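Local coordinates for protein bifunctional endo-1,4-beta-xylanase A (Neocallimastix patriciarum, PDB 2VG9) that hydrolyses internal beta-1,4 linkages of xylan as a family 11 endo-xylanase; the crystallised form is an engineered loop-swap variant, at residues G74-A79 with S169-V174; C94-F99 with A195-G200. One frame throughout, in Å; residues are numbered along the deposited sequence.

Contact 1: G74-A79 with S169-V174; sequences GLDYAA and SGHITV
L75 and Y77 pair with I172 and G170 through four backbone hydrogen bonds, which join strand 74-79 antiparallel to 169-173. The shortest, from I172 N to L75 O, is 2.7 Å. The face carrying L75, Y77 and I172 is the tight one. Y77 CG stands between its backbone N and carbonyl carbon (chi1 75°), which lays the ring over the partner strand, and S169 CA sits over one face of it, 3.9 Å from the ring centroid in a CH-pi contact. G170 N lies over the same face, and at the backbone angles of G170 a side chain would collide with the carbonyl O of S169. Y77 CE2 meets I172 CD1 at 3.7 Å, and V174 CG2, from the first turn of the helix, closes on L75 CB at 3.8 Å. The Y77 OH goes on to E116. An alanine in place of Y77 would probably uncover S169 CA and the end of I172 and leave E116 without its hydroxyl partner. The opposite face is looser: A78 CB merely touches S169 CB at 3.8 Å, and S169 itself is exposed. Strand 74-79 also pairs with 203-216, so 169-173 is the outermost strand of an antiparallel sheet, the edge of one layer of the family 11 beta jelly roll.

Contact 2: C94-F99 with A195-G200; sequences CVYGWF and ALNAEG
N197 reaches across from strand 195-200 to C94 and Y96 and makes the polar side-chain contact of this buried crossing. Its CB rests against Y96 CB at 3.6 Å and lies 3.5 Å from C94 O. With CG anti to the backbone N (chi1 172°), the amide slants across the tyrosine, the two planes 40° apart. At the tip, ND2 gives one N-H to C94 SG, 3.4 Å away and almost straight, and the other to E199 OE2 at 2.6 Å. Both acceptors lie close to the amide plane, although ND2 reaches the glutamate from above its carboxylate plane. OD1 takes a bond from R56 NE. Three partners thus fix the rotation of the amide, with donor and acceptor ends clearly distinguished. The backbones pair antiparallel over C94-N197, V95-L196 and Y96-A195, with a short bond of 2.6 Å from Y96 N to A195 O; beyond these the segments diverge, their axes 114° apart. Such strong coiling belongs to the larger, curled sheet of the family 11 jelly roll, whose concave side in these xylanases forms the substrate cleft. On the other face V95 CG1 sits 3.4 Å from A195 O, and L196 CD1 approaches C94 O. Further along strand 94-99, W98 NE1 donates a bent bond to Y96 OH, which also pairs with E111, while R56 makes a cation-pi contact with the Y96 ring.

The centres of the two contacts lie about 13 Å apart, one in each layer of the jelly roll. Contact 1 belongs to the six-stranded antiparallel sheet; contact 2 sits near the middle of the chain, in the curled mixed sheet. Their segments alternate in sequence, 74-79, 94-99, 169-174, then 195-200, and strands 73-86 and 89-100 are consecutive, so the chain passes from one sheet to the other and later repeats the move. The layers meet through apolar side chains: I172 CD1 packs on V95 CG2 at 3.4 Å, L75 and V174 also reach V95, and Y77 CB faces L196 CD2. This shared core joins the six-stranded sheet to the face of the curled one that carries V95 and L196.

Contact 1: G74-A79 with S169-V174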
# COMPACT_ATOMS: atom_id res chain seq x y z
N GLY A 74 1.85 11.98 -8.63
CA GLY A 74 0.53 12.25 -8.04
C GLY A 74 -0.32 10.99 -7.94
O GLY A 74 -0.23 10.09 -8.80
N LEU A 75 -1.15 10.92 -6.89
CA LEU A 75 -2.17 9.86 -6.80
C LEU A 75 -3.45 10.51 -6.32
O LEU A 75 -3.47 11.18 -5.27
CB LEU A 75 -1.74 8.69 -5.87
CG LEU A 75 -2.69 7.46 -5.72
CD1 LEU A 75 -1.92 6.18 -5.42
CD2 LEU A 75 -3.74 7.65 -4.62
N ASP A 76 -4.53 10.30 -7.08
CA ASP A 76 -5.84 10.84 -6.74
C ASP A 76 -6.74 9.64 -6.60
O ASP A 76 -6.67 8.74 -7.43
CB ASP A 76 -6.36 11.74 -7.86
CG ASP A 76 -5.52 12.97 -8.05
OD1 ASP A 76 -5.34 13.71 -7.09
OD2 ASP A 76 -5.02 13.21 -9.17
N TYR A 77 -7.55 9.62 -5.56
CA TYR A 77 -8.40 8.47 -5.29
C TYR A 77 -9.73 8.92 -4.66
O TYR A 77 -9.82 9.99 -4.04
CB TYR A 77 -7.66 7.44 -4.39
CG TYR A 77 -7.54 7.87 -2.93
CD1 TYR A 77 -8.33 7.28 -1.93
CD2 TYR A 77 -6.64 8.88 -2.55
CE1 TYR A 77 -8.24 7.71 -0.56
CE2 TYR A 77 -6.53 9.32 -1.21
CZ TYR A 77 -7.34 8.73 -0.23
OH TYR A 77 -7.22 9.17 1.04
N ALA A 78 -10.78 8.13 -4.87
CA ALA A 78 -12.03 8.25 -4.08
C ALA A 78 -12.55 6.83 -3.84
O ALA A 78 -12.63 6.04 -4.79
CB ALA A 78 -13.09 9.11 -4.81
N ALA A 79 -12.90 6.55 -2.58
CA ALA A 79 -13.31 5.23 -2.11
C ALA A 79 -14.37 5.32 -0.99
O ALA A 79 -14.46 6.33 -0.30
CB ALA A 79 -12.10 4.43 -1.59
N SER A 169 -10.88 9.81 0.44
CA SER A 169 -10.67 10.40 -0.90
C SER A 169 -9.74 11.60 -0.85
O SER A 169 -9.65 12.28 0.18
CB SER A 169 -12.01 10.79 -1.56
OG SER A 169 -12.61 11.84 -0.85
N GLY A 170 -9.08 11.87 -1.96
CA GLY A 170 -8.32 13.08 -2.06
C GLY A 170 -7.10 12.97 -2.93
O GLY A 170 -6.92 11.98 -3.61
N HIS A 171 -6.27 14.02 -2.92
CA HIS A 171 -5.03 14.06 -3.68
C HIS A 171 -3.84 13.76 -2.77
O HIS A 171 -3.77 14.28 -1.66
CB HIS A 171 -4.83 15.46 -4.25
CG HIS A 171 -3.51 15.61 -4.93
ND1 HIS A 171 -2.39 16.09 -4.28
CD2 HIS A 171 -3.11 15.25 -6.17
CE1 HIS A 171 -1.36 16.06 -5.12
NE2 HIS A 171 -1.77 15.55 -6.26
N ILE A 172 -2.93 12.90 -3.24
CA ILE A 172 -1.67 12.66 -2.54
C ILE A 172 -0.50 12.98 -3.48
O ILE A 172 -0.38 12.41 -4.58
CB ILE A 172 -1.54 11.19 -2.05
CG1 ILE A 172 -2.73 10.83 -1.11
CG2 ILE A 172 -0.11 10.90 -1.44
CD1 ILE A 172 -2.87 9.35 -0.83
N THR A 173 0.35 13.90 -3.04
CA THR A 173 1.63 14.14 -3.68
C THR A 173 2.64 13.13 -3.16
O THR A 173 3.44 13.41 -2.25
CB THR A 173 2.12 15.59 -3.50
OG1 THR A 173 1.01 16.49 -3.67
CG2 THR A 173 3.28 15.91 -4.48
N VAL A 174 2.58 11.94 -3.77
CA VAL A 174 3.41 10.81 -3.39
C VAL A 174 4.90 11.22 -3.36
O VAL A 174 5.64 10.86 -2.43
CB VAL A 174 3.17 9.62 -4.37
CG1 VAL A 174 4.15 8.49 -4.12
CG2 VAL A 174 1.69 9.09 -4.24

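Contact 2: C94-F99 with A195-G200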
# COMPACT_ATOMS: atom_id res chain seq x y z
N CYS A 94 -4.22 2.47 2.03
CA CYS A 94 -2.95 3.17 1.92
C CYS A 94 -2.37 3.18 0.51
O CYS A 94 -2.67 2.31 -0.30
CB CYS A 94 -1.92 2.56 2.90
SG CYS A 94 -1.52 0.82 2.57
N VAL A 95 -1.53 4.16 0.23
CA VAL A 95 -0.64 4.08 -0.94
C VAL A 95 0.44 3.09 -0.54
O VAL A 95 0.85 3.05 0.65
CB VAL A 95 0.05 5.42 -1.28
CG1 VAL A 95 0.87 5.34 -2.57
CG2 VAL A 95 -0.94 6.58 -1.34
N TYR A 96 0.90 2.29 -1.50
CA TYR A 96 1.79 1.18 -1.22
C TYR A 96 2.81 0.92 -2.34
O TYR A 96 2.50 1.15 -3.50
CB TYR A 96 0.95 -0.07 -1.01
CG TYR A 96 1.74 -1.34 -0.83
CD1 TYR A 96 2.14 -1.77 0.45
CD2 TYR A 96 2.08 -2.13 -1.92
CE1 TYR A 96 2.85 -2.95 0.62
CE2 TYR A 96 2.82 -3.31 -1.77
CZ TYR A 96 3.20 -3.72 -0.51
OH TYR A 96 3.92 -4.90 -0.36
N GLY A 97 4.00 0.45 -1.99
CA GLY A 97 4.95 0.04 -3.02
C GLY A 97 6.28 -0.34 -2.40
O GLY A 97 6.37 -0.52 -1.17
N TRP A 98 7.29 -0.50 -3.25
CA TRP A 98 8.68 -0.79 -2.79
C TRP A 98 9.72 0.13 -3.40
O TRP A 98 9.52 0.64 -4.52
CB TRP A 98 9.06 -2.25 -3.11
CG TRP A 98 8.22 -3.30 -2.40
CD1 TRP A 98 6.93 -3.65 -2.66
CD2 TRP A 98 8.65 -4.16 -1.33
NE1 TRP A 98 6.52 -4.65 -1.83
CE2 TRP A 98 7.56 -4.98 -0.99
CE3 TRP A 98 9.85 -4.31 -0.63
CZ2 TRP A 98 7.62 -5.94 0.04
CZ3 TRP A 98 9.92 -5.23 0.38
CH2 TRP A 98 8.80 -6.06 0.71
N PHE A 99 10.83 0.34 -2.69
CA PHE A 99 12.07 0.84 -3.30
C PHE A 99 13.02 -0.36 -3.41
O PHE A 99 13.41 -0.96 -2.39
CB PHE A 99 12.77 1.97 -2.51
CG PHE A 99 11.88 3.13 -2.13
CD1 PHE A 99 10.83 3.56 -2.96
CD2 PHE A 99 12.10 3.82 -0.92
CE1 PHE A 99 10.01 4.65 -2.60
CE2 PHE A 99 11.29 4.90 -0.57
CZ PHE A 99 10.23 5.32 -1.41
N ALA A 195 0.96 2.13 -5.61
CA ALA A 195 -0.32 1.46 -5.64
C ALA A 195 -1.21 1.97 -4.56
O ALA A 195 -0.73 2.51 -3.57
CB ALA A 195 -0.11 -0.09 -5.48
N LEU A 196 -2.52 1.82 -4.75
CA LEU A 196 -3.48 1.96 -3.65
C LEU A 196 -3.90 0.57 -3.15
O LEU A 196 -4.27 -0.30 -3.93
CB LEU A 196 -4.68 2.78 -4.08
CG LEU A 196 -5.54 3.15 -2.88
CD1 LEU A 196 -4.86 4.30 -2.09
CD2 LEU A 196 -6.97 3.49 -3.39
N ASN A 197 -3.85 0.39 -1.83
CA ASN A 197 -3.87 -0.93 -1.21
C ASN A 197 -4.89 -0.99 -0.06
O ASN A 197 -4.90 -0.11 0.78
CB ASN A 197 -2.44 -1.21 -0.68
CG ASN A 197 -2.33 -2.49 0.17
OD1 ASN A 197 -2.61 -3.57 -0.29
ND2 ASN A 197 -1.87 -2.34 1.41
N ALA A 198 -5.75 -1.99 -0.08
CA ALA A 198 -6.67 -2.30 1.02
C ALA A 198 -6.15 -3.58 1.63
O ALA A 198 -6.06 -4.60 0.93
CB ALA A 198 -8.12 -2.50 0.49
N GLU A 199 -5.75 -3.56 2.90
CA GLU A 199 -5.39 -4.83 3.56
C GLU A 199 -6.09 -5.01 4.91
O GLU A 199 -6.47 -4.01 5.56
CB GLU A 199 -3.87 -5.02 3.68
CG GLU A 199 -3.11 -3.89 4.38
CD GLU A 199 -1.58 -4.02 4.26
OE1 GLU A 199 -0.89 -4.17 5.30
OE2 GLU A 199 -1.05 -4.03 3.14
N GLY A 200 -6.24 -6.27 5.32
CA GLY A 200 -6.95 -6.63 6.53
C GLY A 200 -6.28 -7.80 7.25
O GLY A 200 -5.90 -8.80 6.61